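Local coordinates for protein lovastatin nonaketide synthase, polyketide synthase component (Aspergillus terreus, PDB 7CPX) that assembles the dihydromonacolin L nonaketide of lovastatin from nine malonyl-CoA units, as a homodimeric multidomain polyketide synthase that works with its partner LovC, at residues M1003-L1007 and P1165-H1169; K1015-E1021 and L1082-D1088; I1546-K1552 and F1580-W1586. The protein carries 2 engineered substitutions. All blocks are in the same frame, centred on the assembly; numbering follows the deposited sequence.

Interactions 1 and 2 belong to the dehydratase domain, with centres about 12 Å apart, and they share a layer of side chains: Leu1007 and Met1003 of helix 995-1012 pack on Val1017 and Leu1020 of strand 1016-1027. Interaction 1 is a buried contact made mostly by aliphatic groups, with a single carboxylate-to-backbone bond across it. Interaction 2 is only partly buried; a ladder of backbone bonds carries it, with an apolar face toward helix 995-1012 and a mixed face, bearing charged side chains, where Arg2015 of the second subunit packs. Interaction 3, its centre about 84 Å from that of interaction 1, is buried too, yet it joins a strand end and the loop after it to a helix start and relies on aromatic rings.

Interaction 1: residues M1003-L1007 and P1165-H1169; sequences MEAAL and PLLLH
Glu1004 and Leu1167 face each other with CA atoms 7.0 Å apart, where one turn of a helix, 1003-1007, meets the irregular chain 1165-1169. The bond between the segments runs from Leu1167 N to Glu1004 OE2, 2.7 Å long with an N-H...O angle of 157°, and the donor lies nearly in line with the C-O bond. A bend at chi2 (-65°) curls the glutamate so that its carboxylate reaches the loop. Leu1166 crosses this side chain at about a right angle, its CG 3.7 Å from Glu1004 CD, so aliphatic carbon flanks the buried acid. The other carboxylate oxygen, OE1, takes a weak hydrogen bond from His953; the two bonds use both oxygens and would tend to fix the rotation of the group.

Apolar contact comes next to the acid. Leu1007 and Leu1167 reach toward each other tip to tip, with Leu1007 CD1 3.4 Å from Leu1167 CG. One methyl of the same residue, Leu1167 CD1, comes within 3.6 Å of Met1003 CB, which puts Leu1167 against two residues one helical turn apart. Met1003 SD touches Leu1168 CD1 more loosely, at 4.4 Å.

The helix belongs to the predicted N-terminal hotdog and the loop to the C-terminal one, so the contact joins the two halves of the double-hotdog dehydratase. Its loop leads into helix 1170-1184, which carries Asp1174, the predicted proton donor, whose side chain is about 9 Å from that of Leu1168. Strands 1016-1027 and 1196-1206 flank the cluster through Leu1020 and Leu1206, while helix 1208-1217 packs on Leu1167.

Interaction 2: residues K1015-E1021 and L1082-D1088; sequences KQVKLLE and LALTIED
Glu1087 pairs with Gln1016 as an antiparallel hydrogen-bonded pair: Gln1016 N reaches Glu1087 O at 2.8 Å, and Glu1087 N bonds back to Gln1016 O. With CG set between the backbone N and the carbonyl carbon (chi1 63°) and the chain extended beyond, the carboxylate stands beside Gln1016 and meets Lys1018. That lysine lays its CD 3.5 Å from Glu1087 CD, and Lys1018 NZ forms a salt bridge with Glu1087 OE2 at 3.3 Å, the hydrogen bond in it being weak.

Thr1085 marks a break in register. Both Lys1018 and Leu1019 face it, a classic beta bulge, and Leu1019 N donates to Thr1085 O at 2.9 Å. The N-to-C directions of strands 1019-1021 and 1082-1087 are 170° apart, so they are antiparallel, part of the N-terminal hotdog sheet wrapped round helix 995-1012, onto which Val1017, Leu1020 and Leu1084 pack. On the other face, Thr1085 CB lies 3.8 Å from Leu1019 CB, and Arg2015 of the second subunit packs on both residues and forms a salt bridge with Glu1021.

Next to the Gln1016-Glu1087 pair, just before the strand begins, Lys1015 CA-H points at Glu1087 O (3.2 Å). With CG beside its backbone N (chi1 -57°), Lys1015 CG comes within 3.9 Å of Ile1086 CD1.

Interaction 3: residues I1546-K1552 and F1580-W1586; sequences ILEITHK and FVSFDRW
Phe1580 lies between Ile1549 and Lys1552, its ring gripped on opposite faces. Ile1549 CD1 sits 3.7 Å from the ring centroid, 6° off the normal; with CG1 between the backbone N and carbonyl carbon (chi1 55°) and the chain extended beyond it, CD1 comes to lie over the ring. From the other side comes Lys1552 CG, 3.6 Å from the centroid and 5° off the normal. Both are CH-pi contacts. The lysine is fully extended from CG onward, so its methylenes run across the ring while NZ travels on to a salt bridge with Glu1324.

The strand order is consistent with the class I methyltransferase fold, in which strand 1542-1547 takes the place of the fifth strand, next to the antiparallel strand 1614-1618; the loop following it meets the start of helix 1583-1592. Ser1582 is the N-cap of that helix, its OG accepting from Arg1585 N at 3.3 Å. His1551 sets a ring face over Ser1582 CB, 3.9 Å from the ring centroid; Phe1583 meets the same imidazole rim to rim.

One turn on, Trp1586 CZ2 lies 3.4 Å from Glu1548 CG, at the edge of the indole, which takes Ile1546 CG2 over a face. Glu1548, bent at chi2, turns its carboxylate back: OE1 accepts from Ile1549 N, and OE2 from His1522 N.

Interaction 1: residues M1003-L1007 and P1165-H1169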
loop_
_atom_site.group_PDB
_atom_site.type_symbol
_atom_site.label_atom_id
_atom_site.label_comp_id
_atom_site.label_asym_id
_atom_site.label_seq_id
_atom_site.Cartn_x
_atom_site.Cartn_y
_atom_site.Cartn_z
ATOM N N MET A 1003 4.123 -16.617 1.349
ATOM C CA MET A 1003 3.166 -17.663 1.692
ATOM C C MET A 1003 2.317 -17.268 2.894
ATOM O O MET A 1003 1.114 -17.550 2.933
ATOM C CB MET A 1003 3.900 -18.978 1.948
ATOM C CG MET A 1003 4.563 -19.536 0.703
ATOM S SD MET A 1003 4.946 -21.291 0.796
ATOM C CE MET A 1003 5.395 -21.608 -0.909
ATOM N N GLU A 1004 2.918 -16.608 3.884
ATOM C CA GLU A 1004 2.143 -16.124 5.020
ATOM C C GLU A 1004 1.178 -15.027 4.592
ATOM O O GLU A 1004 0.056 -14.942 5.105
ATOM C CB GLU A 1004 3.077 -15.621 6.116
ATOM C CG GLU A 1004 3.895 -16.720 6.769
ATOM C CD GLU A 1004 3.036 -17.709 7.530
ATOM O OE1 GLU A 1004 1.854 -17.397 7.788
ATOM O OE2 GLU A 1004 3.539 -18.801 7.867
ATOM N N ALA A 1005 1.597 -14.175 3.654
ATOM C CA ALA A 1005 0.685 -13.187 3.098
ATOM C C ALA A 1005 -0.481 -13.865 2.400
ATOM O O ALA A 1005 -1.627 -13.417 2.507
ATOM C CB ALA A 1005 1.430 -12.275 2.127
ATOM N N ALA A 1006 -0.206 -14.945 1.670
ATOM C CA ALA A 1006 -1.276 -15.708 1.041
ATOM C C ALA A 1006 -2.228 -16.271 2.087
ATOM O O ALA A 1006 -3.451 -16.242 1.908
ATOM C CB ALA A 1006 -0.683 -16.833 0.194
ATOM N N LEU A 1007 -1.682 -16.796 3.185
ATOM C CA LEU A 1007 -2.526 -17.301 4.264
ATOM C C LEU A 1007 -3.424 -16.202 4.812
ATOM O O LEU A 1007 -4.627 -16.403 5.011
ATOM C CB LEU A 1007 -1.667 -17.873 5.391
ATOM C CG LEU A 1007 -0.910 -19.183 5.180
ATOM C CD1 LEU A 1007 -0.572 -19.785 6.534
ATOM C CD2 LEU A 1007 -1.702 -20.163 4.341
ATOM N N PRO A 1165 1.565 -21.465 14.602
ATOM C CA PRO A 1165 2.756 -21.759 13.803
ATOM C C PRO A 1165 2.667 -21.174 12.403
ATOM O O PRO A 1165 1.584 -20.906 11.878
ATOM C CB PRO A 1165 2.780 -23.291 13.761
ATOM C CG PRO A 1165 1.351 -23.675 13.850
ATOM C CD PRO A 1165 0.691 -22.645 14.734
ATOM N N LEU A 1166 3.836 -20.980 11.803
ATOM C CA LEU A 1166 3.933 -20.537 10.423
ATOM C C LEU A 1166 4.056 -21.737 9.492
ATOM O O LEU A 1166 4.370 -22.853 9.910
ATOM C CB LEU A 1166 5.132 -19.606 10.233
ATOM C CG LEU A 1166 4.927 -18.145 10.638
ATOM C CD1 LEU A 1166 4.649 -18.023 12.125
ATOM C CD2 LEU A 1166 6.138 -17.315 10.247
ATOM N N LEU A 1167 3.799 -21.490 8.206
ATOM C CA LEU A 1167 3.920 -22.551 7.215
ATOM C C LEU A 1167 5.328 -23.125 7.202
ATOM O O LEU A 1167 5.519 -24.344 7.268
ATOM C CB LEU A 1167 3.558 -22.018 5.831
ATOM C CG LEU A 1167 2.102 -21.612 5.634
ATOM C CD1 LEU A 1167 1.915 -20.967 4.275
ATOM C CD2 LEU A 1167 1.199 -22.822 5.788
ATOM N N LEU A 1168 6.328 -22.254 7.121
ATOM C CA LEU A 1168 7.715 -22.669 7.019
ATOM C C LEU A 1168 8.577 -21.794 7.909
ATOM O O LEU A 1168 8.382 -20.579 7.978
ATOM C CB LEU A 1168 8.225 -22.572 5.577
ATOM C CG LEU A 1168 7.804 -23.672 4.607
ATOM C CD1 LEU A 1168 8.100 -23.245 3.182
ATOM C CD2 LEU A 1168 8.523 -24.964 4.930
ATOM N N HIS A 1169 9.527 -22.420 8.583
ATOM C CA HIS A 1169 10.627 -21.678 9.168
ATOM C C HIS A 1169 11.611 -21.362 8.050
ATOM O O HIS A 1169 12.171 -22.289 7.455
ATOM C CB HIS A 1169 11.293 -22.496 10.266
ATOM C CG HIS A 1169 12.316 -21.743 11.062
ATOM N ND1 HIS A 1169 12.932 -20.600 10.603
ATOM C CD2 HIS A 1169 12.831 -21.978 12.292
ATOM C CE1 HIS A 1169 13.784 -20.165 11.514
ATOM N NE2 HIS A 1169 13.741 -20.982 12.550
#

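Interaction 2: residues K1015-E1021 and L1082-D1088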
loop_
_atom_site.group_PDB
_atom_site.type_symbol
_atom_site.label_atom_id
_atom_site.label_comp_id
_atom_site.label_asym_id
_atom_site.label_seq_id
_atom_site.Cartn_x
_atom_site.Cartn_y
_atom_site.Cartn_z
ATOM N N LYS A 1015 -11.088 -18.137 3.478
ATOM C CA LYS A 1015 -10.704 -19.265 2.646
ATOM C C LYS A 1015 -9.553 -20.019 3.295
ATOM O O LYS A 1015 -8.664 -19.412 3.901
ATOM C CB LYS A 1015 -10.287 -18.798 1.250
ATOM C CG LYS A 1015 -11.343 -17.996 0.512
ATOM C CD LYS A 1015 -12.589 -18.820 0.250
ATOM C CE LYS A 1015 -13.550 -18.092 -0.673
ATOM N NZ LYS A 1015 -14.797 -18.869 -0.898
ATOM N N GLN A 1016 -9.577 -21.343 3.171
ATOM C CA GLN A 1016 -8.466 -22.189 3.584
ATOM C C GLN A 1016 -7.715 -22.626 2.336
ATOM O O GLN A 1016 -8.308 -23.202 1.418
ATOM C CB GLN A 1016 -8.952 -23.404 4.373
ATOM C CG GLN A 1016 -7.828 -24.337 4.800
ATOM C CD GLN A 1016 -8.300 -25.456 5.705
ATOM O OE1 GLN A 1016 -9.497 -25.620 5.936
ATOM N NE2 GLN A 1016 -7.358 -26.232 6.224
ATOM N N VAL A 1017 -6.413 -22.355 2.305
ATOM C CA VAL A 1017 -5.594 -22.650 1.134
ATOM C C VAL A 1017 -5.271 -24.139 1.133
ATOM O O VAL A 1017 -4.514 -24.624 1.976
ATOM C CB VAL A 1017 -4.316 -21.804 1.109
ATOM C CG1 VAL A 1017 -4.632 -20.389 0.690
ATOM C CG2 VAL A 1017 -3.646 -21.798 2.468
ATOM N N LYS A 1018 -5.857 -24.873 0.186
ATOM C CA LYS A 1018 -5.484 -26.270 0.007
ATOM C C LYS A 1018 -4.078 -26.388 -0.563
ATOM O O LYS A 1018 -3.349 -27.329 -0.229
ATOM C CB LYS A 1018 -6.484 -26.967 -0.916
ATOM C CG LYS A 1018 -7.947 -26.813 -0.512
ATOM C CD LYS A 1018 -8.479 -28.056 0.183
ATOM C CE LYS A 1018 -7.799 -28.288 1.520
ATOM N NZ LYS A 1018 -8.377 -29.458 2.235
ATOM N N LEU A 1019 -3.688 -25.445 -1.415
ATOM C CA LEU A 1019 -2.386 -25.463 -2.064
ATOM C C LEU A 1019 -1.925 -24.028 -2.269
ATOM O O LEU A 1019 -2.746 -23.129 -2.460
ATOM C CB LEU A 1019 -2.449 -26.201 -3.404
ATOM C CG LEU A 1019 -1.510 -27.392 -3.573
ATOM C CD1 LEU A 1019 -1.803 -28.107 -4.876
ATOM C CD2 LEU A 1019 -0.075 -26.927 -3.532
ATOM N N LEU A 1020 -0.605 -23.821 -2.264
ATOM C CA LEU A 1020 -0.038 -22.471 -2.317
ATOM C C LEU A 1020 1.191 -22.494 -3.224
ATOM O O LEU A 1020 2.290 -22.833 -2.784
ATOM C CB LEU A 1020 0.306 -21.996 -0.911
ATOM C CG LEU A 1020 0.512 -20.502 -0.669
ATOM C CD1 LEU A 1020 0.757 -20.262 0.808
ATOM C CD2 LEU A 1020 1.663 -19.963 -1.490
ATOM N N GLU A 1021 1.001 -22.141 -4.492
ATOM C CA GLU A 1021 2.104 -22.017 -5.430
ATOM C C GLU A 1021 2.630 -20.590 -5.427
ATOM O O GLU A 1021 1.884 -19.634 -5.218
ATOM C CB GLU A 1021 1.667 -22.385 -6.850
ATOM C CG GLU A 1021 0.870 -23.674 -6.973
ATOM C CD GLU A 1021 0.192 -23.806 -8.322
ATOM O OE1 GLU A 1021 0.524 -23.021 -9.234
ATOM O OE2 GLU A 1021 -0.677 -24.691 -8.470
ATOM N N LEU A 1082 1.351 -15.538 -6.548
ATOM C CA LEU A 1082 0.869 -16.607 -5.688
ATOM C C LEU A 1082 -0.403 -17.180 -6.287
ATOM O O LEU A 1082 -1.328 -16.433 -6.614
ATOM C CB LEU A 1082 0.599 -16.099 -4.271
ATOM C CG LEU A 1082 1.813 -15.634 -3.471
ATOM C CD1 LEU A 1082 1.491 -14.374 -2.697
ATOM C CD2 LEU A 1082 2.258 -16.726 -2.524
ATOM N N ALA A 1083 -0.450 -18.497 -6.422
ATOM C CA ALA A 1083 -1.623 -19.209 -6.909
ATOM C C ALA A 1083 -2.125 -20.088 -5.773
ATOM O O ALA A 1083 -1.503 -21.100 -5.442
ATOM C CB ALA A 1083 -1.295 -20.035 -8.150
ATOM N N LEU A 1084 -3.236 -19.693 -5.172
ATOM C CA LEU A 1084 -3.806 -20.392 -4.034
ATOM C C LEU A 1084 -4.982 -21.229 -4.512
ATOM O O LEU A 1084 -5.937 -20.693 -5.083
ATOM C CB LEU A 1084 -4.265 -19.407 -2.960
ATOM C CG LEU A 1084 -3.227 -18.619 -2.160
ATOM C CD1 LEU A 1084 -2.202 -17.962 -3.059
ATOM C CD2 LEU A 1084 -3.940 -17.569 -1.327
ATOM N N THR A 1085 -4.895 -22.538 -4.298
ATOM C CA THR A 1085 -6.042 -23.426 -4.417
ATOM C C THR A 1085 -6.712 -23.475 -3.052
ATOM O O THR A 1085 -6.103 -23.928 -2.077
ATOM C CB THR A 1085 -5.615 -24.820 -4.869
ATOM O OG1 THR A 1085 -4.928 -24.730 -6.123
ATOM C CG2 THR A 1085 -6.824 -25.735 -5.020
ATOM N N ILE A 1086 -7.961 -23.009 -2.987
ATOM C CA ILE A 1086 -8.602 -22.648 -1.733
ATOM C C ILE A 1086 -9.935 -23.368 -1.592
ATOM O O ILE A 1086 -10.494 -23.897 -2.555
ATOM C CB ILE A 1086 -8.821 -21.124 -1.630
ATOM C CG1 ILE A 1086 -9.391 -20.587 -2.946
ATOM C CG2 ILE A 1086 -7.523 -20.432 -1.289
ATOM C CD1 ILE A 1086 -9.801 -19.135 -2.893
ATOM N N GLU A 1087 -10.437 -23.375 -0.361
ATOM C CA GLU A 1087 -11.765 -23.868 -0.037
ATOM C C GLU A 1087 -12.405 -22.919 0.966
ATOM O O GLU A 1087 -11.733 -22.097 1.594
ATOM C CB GLU A 1087 -11.716 -25.297 0.522
ATOM C CG GLU A 1087 -10.954 -25.432 1.830
ATOM C CD GLU A 1087 -10.960 -26.853 2.357
ATOM O OE1 GLU A 1087 -11.551 -27.731 1.694
ATOM O OE2 GLU A 1087 -10.374 -27.093 3.433
ATOM N N ASP A 1088 -13.725 -23.041 1.116
ATOM C CA ASP A 1088 -14.468 -22.102 1.949
ATOM C C ASP A 1088 -14.069 -22.174 3.417
ATOM O O ASP A 1088 -14.369 -21.241 4.171
ATOM C CB ASP A 1088 -15.970 -22.356 1.814
ATOM C CG ASP A 1088 -16.364 -23.763 2.220
ATOM O OD1 ASP A 1088 -15.463 -24.567 2.540
ATOM O OD2 ASP A 1088 -17.576 -24.065 2.221
#

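Interaction 3: residues I1546-K1552 and F1580-W1586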
loop_
_atom_site.group_PDB
_atom_site.type_symbol
_atom_site.label_atom_id
_atom_site.label_comp_id
_atom_site.label_asym_id
_atom_site.label_seq_id
_atom_site.Cartn_x
_atom_site.Cartn_y
_atom_site.Cartn_z
ATOM N N ILE A 1546 70.262 -9.607 -24.871
ATOM C CA ILE A 1546 70.651 -8.285 -25.348
ATOM C C ILE A 1546 70.175 -8.128 -26.783
ATOM O O ILE A 1546 70.570 -8.906 -27.660
ATOM C CB ILE A 1546 72.170 -8.076 -25.254
ATOM C CG1 ILE A 1546 72.646 -8.219 -23.807
ATOM C CG2 ILE A 1546 72.557 -6.715 -25.811
ATOM C CD1 ILE A 1546 72.969 -9.642 -23.404
ATOM N N LEU A 1547 69.328 -7.128 -27.020
ATOM C CA LEU A 1547 69.085 -6.602 -28.357
ATOM C C LEU A 1547 69.904 -5.330 -28.495
ATOM O O LEU A 1547 69.697 -4.374 -27.740
ATOM C CB LEU A 1547 67.603 -6.301 -28.588
ATOM C CG LEU A 1547 66.601 -7.451 -28.519
ATOM C CD1 LEU A 1547 65.928 -7.494 -27.159
ATOM C CD2 LEU A 1547 65.575 -7.304 -29.633
ATOM N N GLU A 1548 70.836 -5.312 -29.444
ATOM C CA GLU A 1548 71.708 -4.155 -29.570
ATOM C C GLU A 1548 72.321 -4.128 -30.960
ATOM O O GLU A 1548 72.327 -5.129 -31.682
ATOM C CB GLU A 1548 72.802 -4.168 -28.495
ATOM C CG GLU A 1548 73.503 -2.831 -28.278
ATOM C CD GLU A 1548 72.540 -1.710 -27.935
ATOM O OE1 GLU A 1548 71.853 -1.209 -28.851
ATOM O OE2 GLU A 1548 72.467 -1.331 -26.748
ATOM N N ILE A 1549 72.838 -2.953 -31.320
ATOM C CA ILE A 1549 73.460 -2.764 -32.623
ATOM C C ILE A 1549 74.723 -3.607 -32.722
ATOM O O ILE A 1549 75.490 -3.735 -31.758
ATOM C CB ILE A 1549 73.767 -1.274 -32.854
ATOM C CG1 ILE A 1549 74.632 -0.716 -31.717
ATOM C CG2 ILE A 1549 72.473 -0.486 -32.977
ATOM C CD1 ILE A 1549 75.208 0.657 -31.999
ATOM N N THR A 1550 74.941 -4.194 -33.896
ATOM C CA THR A 1550 76.138 -4.976 -34.158
ATOM C C THR A 1550 76.389 -4.988 -35.658
ATOM O O THR A 1550 75.487 -4.723 -36.455
ATOM C CB THR A 1550 76.006 -6.407 -33.618
ATOM O OG1 THR A 1550 77.198 -7.146 -33.905
ATOM C CG2 THR A 1550 74.812 -7.115 -34.240
ATOM N N HIS A 1551 77.632 -5.287 -36.034
ATOM C CA HIS A 1551 78.019 -5.477 -37.432
ATOM C C HIS A 1551 77.460 -4.356 -38.315
ATOM O O HIS A 1551 76.603 -4.561 -39.175
ATOM C CB HIS A 1551 77.563 -6.851 -37.930
ATOM C CG HIS A 1551 78.258 -7.991 -37.256
ATOM N ND1 HIS A 1551 79.534 -8.390 -37.597
ATOM C CD2 HIS A 1551 77.860 -8.816 -36.260
ATOM C CE1 HIS A 1551 79.889 -9.412 -36.839
ATOM N NE2 HIS A 1551 78.892 -9.689 -36.019
ATOM N N LYS A 1552 77.975 -3.154 -38.065
ATOM C CA LYS A 1552 77.495 -1.968 -38.761
ATOM C C LYS A 1552 77.501 -2.176 -40.270
ATOM O O LYS A 1552 78.366 -2.859 -40.825
ATOM C CB LYS A 1552 78.363 -0.755 -38.418
ATOM C CG LYS A 1552 77.735 0.569 -38.814
ATOM C CD LYS A 1552 78.666 1.737 -38.540
ATOM C CE LYS A 1552 78.022 3.058 -38.930
ATOM N NZ LYS A 1552 78.951 4.209 -38.760
ATOM N N PHE A 1580 79.187 -0.559 -32.932
ATOM C CA PHE A 1580 78.340 -1.637 -33.420
ATOM C C PHE A 1580 79.034 -2.953 -33.113
ATOM O O PHE A 1580 79.474 -3.666 -34.020
ATOM C CB PHE A 1580 78.083 -1.498 -34.920
ATOM C CG PHE A 1580 77.098 -0.421 -35.269
ATOM C CD1 PHE A 1580 77.432 0.916 -35.136
ATOM C CD2 PHE A 1580 75.845 -0.749 -35.750
ATOM C CE1 PHE A 1580 76.524 1.905 -35.464
ATOM C CE2 PHE A 1580 74.934 0.232 -36.076
ATOM C CZ PHE A 1580 75.274 1.561 -35.937
ATOM N N VAL A 1581 79.137 -3.267 -31.824
ATOM C CA VAL A 1581 79.948 -4.376 -31.340
ATOM C C VAL A 1581 79.585 -5.646 -32.096
ATOM O O VAL A 1581 78.423 -6.064 -32.110
ATOM C CB VAL A 1581 79.763 -4.558 -29.821
ATOM C CG1 VAL A 1581 80.621 -5.695 -29.309
ATOM C CG2 VAL A 1581 80.096 -3.267 -29.087
ATOM N N SER A 1582 80.574 -6.255 -32.744
ATOM C CA SER A 1582 80.366 -7.552 -33.369
ATOM C C SER A 1582 80.096 -8.600 -32.298
ATOM O O SER A 1582 80.527 -8.468 -31.149
ATOM C CB SER A 1582 81.586 -7.947 -34.198
ATOM O OG SER A 1582 82.754 -7.978 -33.396
ATOM N N PHE A 1583 79.370 -9.655 -32.677
ATOM C CA PHE A 1583 79.064 -10.692 -31.700
ATOM C C PHE A 1583 80.332 -11.285 -31.100
ATOM O O PHE A 1583 80.300 -11.762 -29.962
ATOM C CB PHE A 1583 78.197 -11.791 -32.327
ATOM C CG PHE A 1583 78.917 -12.654 -33.324
ATOM C CD1 PHE A 1583 79.690 -13.727 -32.909
ATOM C CD2 PHE A 1583 78.797 -12.409 -34.681
ATOM C CE1 PHE A 1583 80.343 -14.525 -33.827
ATOM C CE2 PHE A 1583 79.447 -13.205 -35.603
ATOM C CZ PHE A 1583 80.221 -14.264 -35.176
ATOM N N ASP A 1584 81.449 -11.248 -31.829
ATOM C CA ASP A 1584 82.721 -11.694 -31.266
ATOM C C ASP A 1584 83.209 -10.732 -30.188
ATOM O O ASP A 1584 83.594 -11.153 -29.090
ATOM C CB ASP A 1584 83.760 -11.828 -32.378
ATOM C CG ASP A 1584 83.291 -12.721 -33.508
ATOM O OD1 ASP A 1584 82.379 -12.307 -34.254
ATOM O OD2 ASP A 1584 83.836 -13.836 -33.653
ATOM N N ARG A 1585 83.202 -9.430 -30.482
ATOM C CA ARG A 1585 83.585 -8.460 -29.461
ATOM C C ARG A 1585 82.534 -8.376 -28.364
ATOM O O ARG A 1585 82.871 -8.114 -27.202
ATOM C CB ARG A 1585 83.816 -7.086 -30.090
ATOM C CG ARG A 1585 84.266 -6.030 -29.088
ATOM C CD ARG A 1585 84.852 -4.808 -29.775
ATOM N NE ARG A 1585 85.435 -3.877 -28.816
ATOM C CZ ARG A 1585 84.793 -2.856 -28.262
ATOM N NH1 ARG A 1585 83.531 -2.588 -28.557
ATOM N NH2 ARG A 1585 85.434 -2.083 -27.390
ATOM N N TRP A 1586 81.263 -8.596 -28.708
ATOM C CA TRP A 1586 80.247 -8.765 -27.677
ATOM C C TRP A 1586 80.639 -9.887 -26.732
ATOM O O TRP A 1586 80.571 -9.736 -25.512
ATOM C CB TRP A 1586 78.888 -9.070 -28.306
ATOM C CG TRP A 1586 78.032 -7.875 -28.563
ATOM C CD1 TRP A 1586 77.601 -7.428 -29.775
ATOM C CD2 TRP A 1586 77.491 -6.978 -27.588
ATOM N NE1 TRP A 1586 76.826 -6.306 -29.617
ATOM C CE2 TRP A 1586 76.743 -6.008 -28.284
ATOM C CE3 TRP A 1586 77.566 -6.899 -26.194
ATOM C CZ2 TRP A 1586 76.079 -4.971 -27.634
ATOM C CZ3 TRP A 1586 76.904 -5.869 -25.551
ATOM C CH2 TRP A 1586 76.171 -4.919 -26.271
#